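Local coordinates for protein free serine kinase (Thermococcus kodakarensis KOD1, PDB 5X0E) that phosphorylates free L-serine with ADP as the phosphate donor, giving O-phospho-L-serine and AMP in a magnesium-dependent step toward L-cysteine, at residues K98-Y103 against T222-L227; M54-V59 against A85-L90; F141-E146 against Y196-K201. The protein carries 1 engineered substitution. All blocks are in the same frame, centred on the assembly; numbering follows the deposited sequence. Where two conformers were deposited one is given.

Contact 1 of 3, residues K98-Y103 against T222-L227; sequences KVYTWY and TTRHVL. With SEP (phosphoserine), chain C.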
# COMPACT_ATOMS: atom_id res chain seq x y z
N LYS A 98 11.20 -3.24 -9.77
CA LYS A 98 11.84 -2.57 -8.64
C LYS A 98 10.81 -2.39 -7.53
O LYS A 98 9.60 -2.30 -7.79
CB LYS A 98 12.42 -1.22 -9.08
CG LYS A 98 13.64 -1.29 -10.00
CD LYS A 98 14.88 -1.74 -9.24
CE LYS A 98 16.16 -1.54 -10.05
NZ LYS A 98 16.40 -2.63 -11.04
N VAL A 99 11.28 -2.36 -6.29
CA VAL A 99 10.38 -2.20 -5.14
C VAL A 99 10.87 -1.09 -4.19
O VAL A 99 12.04 -1.02 -3.85
CB VAL A 99 10.13 -3.53 -4.42
CG1 VAL A 99 11.36 -4.01 -3.66
CG2 VAL A 99 8.91 -3.42 -3.50
N TYR A 100 9.95 -0.20 -3.85
CA TYR A 100 10.16 0.83 -2.83
C TYR A 100 8.99 0.64 -1.84
O TYR A 100 8.52 -0.49 -1.70
CB TYR A 100 10.20 2.21 -3.48
CG TYR A 100 11.29 2.29 -4.52
CD1 TYR A 100 12.58 2.67 -4.18
CD2 TYR A 100 11.03 1.92 -5.84
CE1 TYR A 100 13.59 2.71 -5.14
CE2 TYR A 100 12.03 1.95 -6.80
CZ TYR A 100 13.31 2.34 -6.45
OH TYR A 100 14.27 2.37 -7.44
N THR A 101 8.51 1.70 -1.21
CA THR A 101 7.41 1.60 -0.26
C THR A 101 6.45 2.79 -0.41
O THR A 101 6.66 3.67 -1.25
CB THR A 101 7.97 1.47 1.18
OG1 THR A 101 6.94 1.04 2.07
CG2 THR A 101 8.56 2.79 1.70
N TRP A 102 5.36 2.74 0.34
CA TRP A 102 4.42 3.85 0.47
C TRP A 102 4.48 4.30 1.91
O TRP A 102 4.47 3.46 2.83
CB TRP A 102 2.98 3.41 0.18
CG TRP A 102 2.72 2.98 -1.23
CD1 TRP A 102 2.77 1.72 -1.72
CD2 TRP A 102 2.37 3.83 -2.33
NE1 TRP A 102 2.48 1.72 -3.05
CE2 TRP A 102 2.21 3.00 -3.45
CE3 TRP A 102 2.15 5.21 -2.46
CZ2 TRP A 102 1.86 3.50 -4.72
CZ3 TRP A 102 1.78 5.71 -3.73
CH2 TRP A 102 1.66 4.85 -4.84
N TYR A 103 4.53 5.62 2.11
CA TYR A 103 4.58 6.25 3.43
C TYR A 103 3.17 6.74 3.82
O TYR A 103 2.61 7.60 3.14
CB TYR A 103 5.56 7.43 3.42
CG TYR A 103 6.93 7.07 2.89
CD1 TYR A 103 7.81 6.30 3.64
CD2 TYR A 103 7.32 7.45 1.62
CE1 TYR A 103 9.06 5.96 3.14
CE2 TYR A 103 8.55 7.11 1.10
CZ TYR A 103 9.42 6.37 1.86
OH TYR A 103 10.65 6.04 1.35
N THR A 222 2.94 -1.76 2.01
CA THR A 222 4.35 -1.93 2.38
C THR A 222 5.26 -1.93 1.15
O THR A 222 6.36 -1.39 1.21
CB THR A 222 4.57 -3.21 3.22
OG1 THR A 222 3.97 -3.04 4.52
CG2 THR A 222 6.07 -3.52 3.39
N THR A 223 4.79 -2.51 0.05
CA THR A 223 5.53 -2.51 -1.20
C THR A 223 4.95 -1.49 -2.19
O THR A 223 3.74 -1.37 -2.32
CB THR A 223 5.48 -3.88 -1.90
OG1 THR A 223 4.12 -4.23 -2.17
CG2 THR A 223 6.16 -4.99 -1.05
N ARG A 224 5.84 -0.80 -2.89
CA ARG A 224 5.50 0.03 -4.03
C ARG A 224 6.37 -0.48 -5.18
O ARG A 224 7.54 -0.10 -5.31
CB ARG A 224 5.79 1.51 -3.76
CG ARG A 224 5.48 2.44 -4.94
CD ARG A 224 5.48 3.89 -4.50
NE ARG A 224 6.82 4.38 -4.19
CZ ARG A 224 7.72 4.79 -5.09
NH1 ARG A 224 7.46 4.73 -6.39
NH2 ARG A 224 8.91 5.24 -4.69
N HIS A 225 5.79 -1.34 -5.98
CA HIS A 225 6.48 -1.94 -7.10
C HIS A 225 6.43 -1.02 -8.29
O HIS A 225 5.40 -0.46 -8.60
CB HIS A 225 5.82 -3.25 -7.46
CG HIS A 225 6.02 -4.32 -6.43
ND1 HIS A 225 5.11 -4.55 -5.42
CD2 HIS A 225 7.01 -5.23 -6.26
CE1 HIS A 225 5.53 -5.57 -4.68
NE2 HIS A 225 6.69 -5.98 -5.16
N VAL A 226 7.55 -0.93 -9.00
CA VAL A 226 7.61 -0.06 -10.17
C VAL A 226 8.27 -0.80 -11.32
O VAL A 226 9.30 -1.47 -11.17
CB VAL A 226 8.28 1.31 -9.89
CG1 VAL A 226 7.43 2.15 -8.94
CG2 VAL A 226 9.68 1.16 -9.35
N LEU A 227 7.61 -0.71 -12.47
CA LEU A 227 8.03 -1.36 -13.70
C LEU A 227 8.60 -0.26 -14.58
O LEU A 227 8.53 0.90 -14.20
CB LEU A 227 6.81 -1.99 -14.36
CG LEU A 227 5.88 -2.83 -13.47
CD1 LEU A 227 4.76 -3.43 -14.30
CD2 LEU A 227 6.65 -3.89 -12.71
N SEP C . 1.80 -3.63 -3.42
CA SEP C . 1.21 -2.38 -3.98
CB SEP C . 0.70 -1.48 -2.86
OG SEP C . -0.32 -2.18 -2.16
C SEP C . 2.22 -1.69 -4.86
O SEP C . 2.12 -0.49 -5.13
OXT SEP C . 3.17 -2.33 -5.33
P SEP C . -1.79 -2.39 -2.81
O1P SEP C . -1.92 -1.25 -3.79
O2P SEP C . -2.67 -2.34 -1.57
O3P SEP C . -1.72 -3.76 -3.42
O HOH W 1 9.35 4.84 -1.48
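Strand 98-100 pairs antiparallel with strand 224-226, with Lys98-Val226 and Tyr100-Arg224 as hydrogen-bonded pairs and Val99-His225 as the non-hydrogen-bonded pair between them. Arg224 packs across Trp102 and against Tyr100. Its CG is anti to the backbone N (chi1 179°), and the aliphatic chain runs across the Trp102 indole. Arg224 CD sits over the six-membered ring of Trp102, 3.6 Å from its centroid, a CH-pi contact. A bend at chi3 then turns the guanidinium back, and Arg224 NE donates to Thr101 O at 3.0 Å. Thr101 O lies near the guanidinium plane, but the bond is bent (145°). One guanidinium face lies against Tyr100 CB. Thr101 OG1 donates to Thr222 O at 2.6 Å. On the face shared by Val99 and His225, Val99 CG2 rests over the His225 imidazole, 3.9 Å from its centroid. The phosphoserine is gripped from this pairing. Trp102 NE1 donates to its carboxylate O at 3.1 Å. His225 N and His225 ND1 both donate to phosphoserine OXT, each at 2.9 Å. The phosphoserine N donates to Thr223 OG1 at 2.7 Å. The two segments thus form the amino-acid-binding side of the SerK active site, which His71, Val68, Lys221 and Gly70 complete.

Contact 2 of 3, residues M54-V59 against A85-L90; sequences MLLAKV and APSVIL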
# COMPACT_ATOMS: atom_id res chain seq x y z
N MET A 54 -4.47 -6.03 -12.52
CA MET A 54 -3.65 -6.43 -11.39
C MET A 54 -2.26 -6.82 -11.86
O MET A 54 -2.08 -7.20 -13.02
CB MET A 54 -4.29 -7.59 -10.65
CG MET A 54 -5.52 -7.13 -9.87
SD MET A 54 -6.14 -8.45 -8.87
CE MET A 54 -4.81 -8.73 -7.70
N LEU A 55 -1.28 -6.68 -10.97
CA LEU A 55 0.08 -7.11 -11.23
C LEU A 55 0.31 -8.34 -10.38
O LEU A 55 0.13 -8.30 -9.15
CB LEU A 55 1.10 -6.02 -10.89
CG LEU A 55 1.01 -4.71 -11.67
CD1 LEU A 55 2.16 -3.79 -11.28
CD2 LEU A 55 0.99 -4.93 -13.17
N LEU A 56 0.74 -9.42 -11.03
CA LEU A 56 0.95 -10.70 -10.38
C LEU A 56 2.33 -11.24 -10.71
O LEU A 56 2.95 -10.83 -11.69
CB LEU A 56 -0.10 -11.71 -10.88
CG LEU A 56 -1.58 -11.36 -10.73
CD1 LEU A 56 -2.39 -12.47 -11.37
CD2 LEU A 56 -1.99 -11.19 -9.28
N ALA A 57 2.79 -12.18 -9.88
CA ALA A 57 3.95 -13.01 -10.19
C ALA A 57 3.72 -14.42 -9.64
O ALA A 57 3.15 -14.58 -8.56
CB ALA A 57 5.21 -12.42 -9.58
N LYS A 58 4.15 -15.43 -10.41
CA LYS A 58 4.10 -16.83 -9.98
C LYS A 58 4.88 -17.04 -8.68
O LYS A 58 6.03 -16.62 -8.57
CB LYS A 58 4.68 -17.72 -11.09
CG LYS A 58 4.83 -19.21 -10.76
CD LYS A 58 3.50 -19.93 -10.73
CE LYS A 58 3.69 -21.46 -10.65
NZ LYS A 58 4.65 -21.89 -9.58
N VAL A 59 4.26 -17.69 -7.71
CA VAL A 59 4.96 -18.07 -6.47
C VAL A 59 5.81 -19.30 -6.77
O VAL A 59 5.28 -20.30 -7.27
CB VAL A 59 3.97 -18.36 -5.33
CG1 VAL A 59 4.71 -18.77 -4.06
CG2 VAL A 59 3.12 -17.12 -5.04
N ALA A 85 -9.89 -11.66 -12.31
CA ALA A 85 -9.49 -10.28 -12.58
C ALA A 85 -8.53 -10.23 -13.76
O ALA A 85 -7.66 -11.08 -13.88
CB ALA A 85 -8.82 -9.66 -11.34
N PRO A 86 -8.68 -9.22 -14.63
CA PRO A 86 -7.65 -8.95 -15.63
C PRO A 86 -6.30 -8.67 -14.97
O PRO A 86 -6.21 -7.81 -14.06
CB PRO A 86 -8.16 -7.69 -16.34
CG PRO A 86 -9.57 -7.52 -15.94
CD PRO A 86 -9.74 -8.20 -14.62
N SER A 87 -5.28 -9.38 -15.43
CA SER A 87 -3.99 -9.40 -14.78
C SER A 87 -2.83 -9.34 -15.76
O SER A 87 -2.94 -9.74 -16.94
CB SER A 87 -3.85 -10.66 -13.92
OG SER A 87 -4.78 -10.68 -12.84
N VAL A 88 -1.70 -8.86 -15.25
CA VAL A 88 -0.41 -8.94 -15.93
C VAL A 88 0.53 -9.80 -15.07
O VAL A 88 0.76 -9.48 -13.90
CB VAL A 88 0.19 -7.55 -16.18
CG1 VAL A 88 1.53 -7.65 -16.89
CG2 VAL A 88 -0.77 -6.71 -17.00
N ILE A 89 1.03 -10.89 -15.65
CA ILE A 89 1.96 -11.79 -14.97
C ILE A 89 3.39 -11.32 -15.28
O ILE A 89 3.83 -11.36 -16.42
CB ILE A 89 1.77 -13.26 -15.42
CG1 ILE A 89 0.33 -13.70 -15.13
CG2 ILE A 89 2.79 -14.17 -14.72
CD1 ILE A 89 -0.07 -15.01 -15.75
N LEU A 90 4.09 -10.89 -14.23
CA LEU A 90 5.45 -10.38 -14.31
C LEU A 90 6.47 -11.42 -13.88
O LEU A 90 6.13 -12.43 -13.26
CB LEU A 90 5.60 -9.19 -13.35
CG LEU A 90 4.59 -8.04 -13.46
CD1 LEU A 90 4.71 -7.12 -12.25
CD2 LEU A 90 4.81 -7.30 -14.76
O HOH W 2 5.69 -15.05 -12.77
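Met54 and Ser87 open a parallel pairing of strands 54-58 and 84-90. Four backbone hydrogen bonds hold it, from Met54 N to Pro86 O through to Leu90 N to Leu56 O. The side chains fall on two faces. On the Met54, Leu56 and Ser87 face, Leu56 has CG anti to its carbonyl carbon (chi1 -56°). With chi2 extended (176°), Leu56 CD1 reaches Ser87, 3.3 Å from Ser87 OG. It is 3.5 Å from Ser87 CB, a tight carbon pair. The Ser87 hydroxyl is turned back along its own strand, and Ser87 OG donates to Ala85 O at 3.1 Å, from above the carbonyl plane. Met54 SD lies 3.8 Å from Ala85 CB. The bend at chi3 (65°) then turns CE away. Met26 packs on this face, touching Met54, Leu56, Ala85 and Ser87.

On the other face, Leu55 and Val88 lie side by side and point the same way, with Leu55 CD2 4.1 Å from Val88 CB. Leu90 CD1 reaches Leu55 CB at 4.0 Å. Beyond the last direct bond, a water joins Lys58 N to Leu90 O. In the mixed sheet of the ParB-like N-terminal domain, 54-58 is the central strand, with 84-90 beside it. Strand 65-67 flanks 54-58 and leads into the site: Leu55 makes backbone hydrogen bonds to Val68 and to the magnesium ligand Asp69.

Contact 3 of 3, residues F141-E146 against Y196-K201; sequences FALVGE and YVFIRK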
# COMPACT_ATOMS: atom_id res chain seq x y z
N PHE A 141 8.50 2.81 12.52
CA PHE A 141 8.24 4.01 11.74
C PHE A 141 8.89 5.19 12.43
O PHE A 141 9.01 5.20 13.65
CB PHE A 141 6.74 4.36 11.68
CG PHE A 141 5.93 3.58 10.68
CD1 PHE A 141 6.09 3.79 9.32
CD2 PHE A 141 4.92 2.71 11.11
CE1 PHE A 141 5.31 3.09 8.39
CE2 PHE A 141 4.15 2.02 10.19
CZ PHE A 141 4.34 2.22 8.83
N ALA A 142 9.22 6.20 11.64
CA ALA A 142 9.46 7.56 12.13
C ALA A 142 8.22 8.38 11.81
O ALA A 142 7.76 8.40 10.66
CB ALA A 142 10.69 8.17 11.47
N LEU A 143 7.67 9.05 12.82
CA LEU A 143 6.55 9.98 12.67
C LEU A 143 7.13 11.39 12.61
O LEU A 143 7.59 11.91 13.62
CB LEU A 143 5.57 9.84 13.85
CG LEU A 143 4.41 10.83 13.94
CD1 LEU A 143 3.62 10.86 12.63
CD2 LEU A 143 3.52 10.50 15.13
N VAL A 144 7.14 11.99 11.42
CA VAL A 144 7.88 13.23 11.20
C VAL A 144 7.05 14.33 10.55
O VAL A 144 6.26 14.10 9.63
CB VAL A 144 9.19 12.97 10.40
CG1 VAL A 144 10.11 12.07 11.20
CG2 VAL A 144 8.94 12.35 9.04
N GLY A 145 7.23 15.54 11.07
CA GLY A 145 6.65 16.75 10.50
C GLY A 145 7.33 17.91 11.19
O GLY A 145 8.55 17.98 11.20
N GLU A 146 6.55 18.79 11.79
CA GLU A 146 7.09 19.83 12.66
C GLU A 146 7.97 19.20 13.75
O GLU A 146 9.10 19.63 13.97
CB GLU A 146 5.94 20.61 13.30
CG GLU A 146 6.33 21.73 14.24
CD GLU A 146 5.10 22.39 14.83
OE1 GLU A 146 4.32 22.98 14.05
OE2 GLU A 146 4.89 22.29 16.06
N TYR A 196 1.66 15.28 8.98
CA TYR A 196 2.69 14.28 9.35
C TYR A 196 2.77 13.13 8.35
O TYR A 196 1.78 12.80 7.71
CB TYR A 196 2.41 13.76 10.77
CG TYR A 196 2.95 14.70 11.81
CD1 TYR A 196 2.20 15.79 12.26
CD2 TYR A 196 4.23 14.52 12.32
CE1 TYR A 196 2.73 16.68 13.20
CE2 TYR A 196 4.76 15.40 13.24
CZ TYR A 196 4.00 16.48 13.68
OH TYR A 196 4.54 17.36 14.58
N VAL A 197 3.96 12.54 8.25
CA VAL A 197 4.22 11.37 7.40
C VAL A 197 4.97 10.35 8.26
O VAL A 197 5.74 10.73 9.15
CB VAL A 197 4.98 11.74 6.10
CG1 VAL A 197 6.35 12.36 6.37
CG2 VAL A 197 5.13 10.54 5.18
N PHE A 198 4.70 9.07 8.01
CA PHE A 198 5.40 7.97 8.66
C PHE A 198 6.44 7.38 7.72
O PHE A 198 6.10 6.85 6.66
CB PHE A 198 4.43 6.86 9.06
CG PHE A 198 3.48 7.23 10.16
CD1 PHE A 198 2.37 7.99 9.90
CD2 PHE A 198 3.70 6.77 11.46
CE1 PHE A 198 1.48 8.31 10.91
CE2 PHE A 198 2.80 7.08 12.47
CZ PHE A 198 1.69 7.87 12.19
N ILE A 199 7.71 7.46 8.11
CA ILE A 199 8.81 6.92 7.31
C ILE A 199 9.18 5.51 7.75
O ILE A 199 9.26 5.22 8.94
CB ILE A 199 10.07 7.80 7.42
CG1 ILE A 199 9.74 9.29 7.15
CG2 ILE A 199 11.18 7.28 6.50
CD1 ILE A 199 9.06 9.59 5.84
N ARG A 200 9.39 4.64 6.76
CA ARG A 200 9.83 3.27 6.96
C ARG A 200 10.76 2.85 5.86
O ARG A 200 10.67 3.32 4.74
CB ARG A 200 8.62 2.32 6.98
CG ARG A 200 7.66 2.44 5.79
CD ARG A 200 6.67 1.28 5.77
NE ARG A 200 5.50 1.53 4.93
CZ ARG A 200 4.37 0.83 4.96
NH1 ARG A 200 4.21 -0.22 5.78
NH2 ARG A 200 3.38 1.14 4.14
N LYS A 201 11.66 1.92 6.17
CA LYS A 201 12.55 1.31 5.20
C LYS A 201 11.72 0.40 4.33
O LYS A 201 10.83 -0.28 4.83
CB LYS A 201 13.64 0.51 5.92
CG LYS A 201 14.68 -0.17 5.03
CD LYS A 201 15.54 -1.10 5.89
CE LYS A 201 16.74 -1.66 5.15
NZ LYS A 201 16.29 -2.38 3.93
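Phe141 and Phe198 meet edge to face in the tightly packed part of an antiparallel pairing between strands 141-144 and 196-199. The edge of Phe198 points at the face of Phe141. Their centroids are 5.5 Å apart and the planes stand at 74°. Leu143 closes on Phe198 from another direction. Its chi1 of 174° and chi2 of 53° together set Leu143 CD1 over one face of the Phe198 ring, toward the rim and 3.8 Å from the centroid. Leu143 CD1 also touches Tyr196 CB at 3.7 Å, so one branch meets two aromatic side chains. Phe141 also lies alongside the extended chain of Arg200. Phe141 CE1 is 3.5 Å from Arg200 CD, and Phe141 CZ lies over one face of the guanidinium. The polar end of Arg200 is held elsewhere, by Trp102 O and Pro220 O. The buried Tyr196 ring extends along Val144 and Gly145, and Tyr196 CE2 is 3.3 Å from Gly145 N. Its hydroxyl bonds to Lys147 N, just past the segment.

Between the two segments the other face is aliphatic. Val144 CG2 meets Val197 CG1 and Ile199 CG1, each at 3.7 Å. Ala142 CB and Ile199 CB are further apart, at 4.1 Å. Four backbone hydrogen bonds run between the strands, two for Ala142-Ile199 and two for Val144-Val197.

The solvent side is at Glu146. This residue is exposed and offers little more than CB to the tyrosine, while its carboxylate leads away.

Helices 155-170 and 110-119 cover the aromatic face, through Val161 and Leu165 on Phe198 and Leu110 and Val114 on Leu143. Helix 182-190 packs on the valine face. In the antiparallel sheet, strand 148-151 borders 141-144 and strand 98-107 borders 196-199.

How the contacts relate
From the N terminus, contact 2 closes first. It joins 54-59 to 85-90 within the ParB-like domain, and the loop between them holds strand 65-67 and helix 71-80. Strand 84-90 is followed by strand 98-107, where contact 1 opens. Contact 1 closes only at 222-227, so its long loop encloses contact 3, which pairs 141-146 with 196-201. Contacts 1 and 3 share one antiparallel sheet, since strands 98-107 and 196-199 are neighbours; Arg200 also joins the two. Contact 1 touches contact 2 through Leu227, which packs on Leu90 and Leu55. Contacts 2 and 3 do not touch, their nearest atoms being about 16 Å apart. Contact 1 thus lies between them.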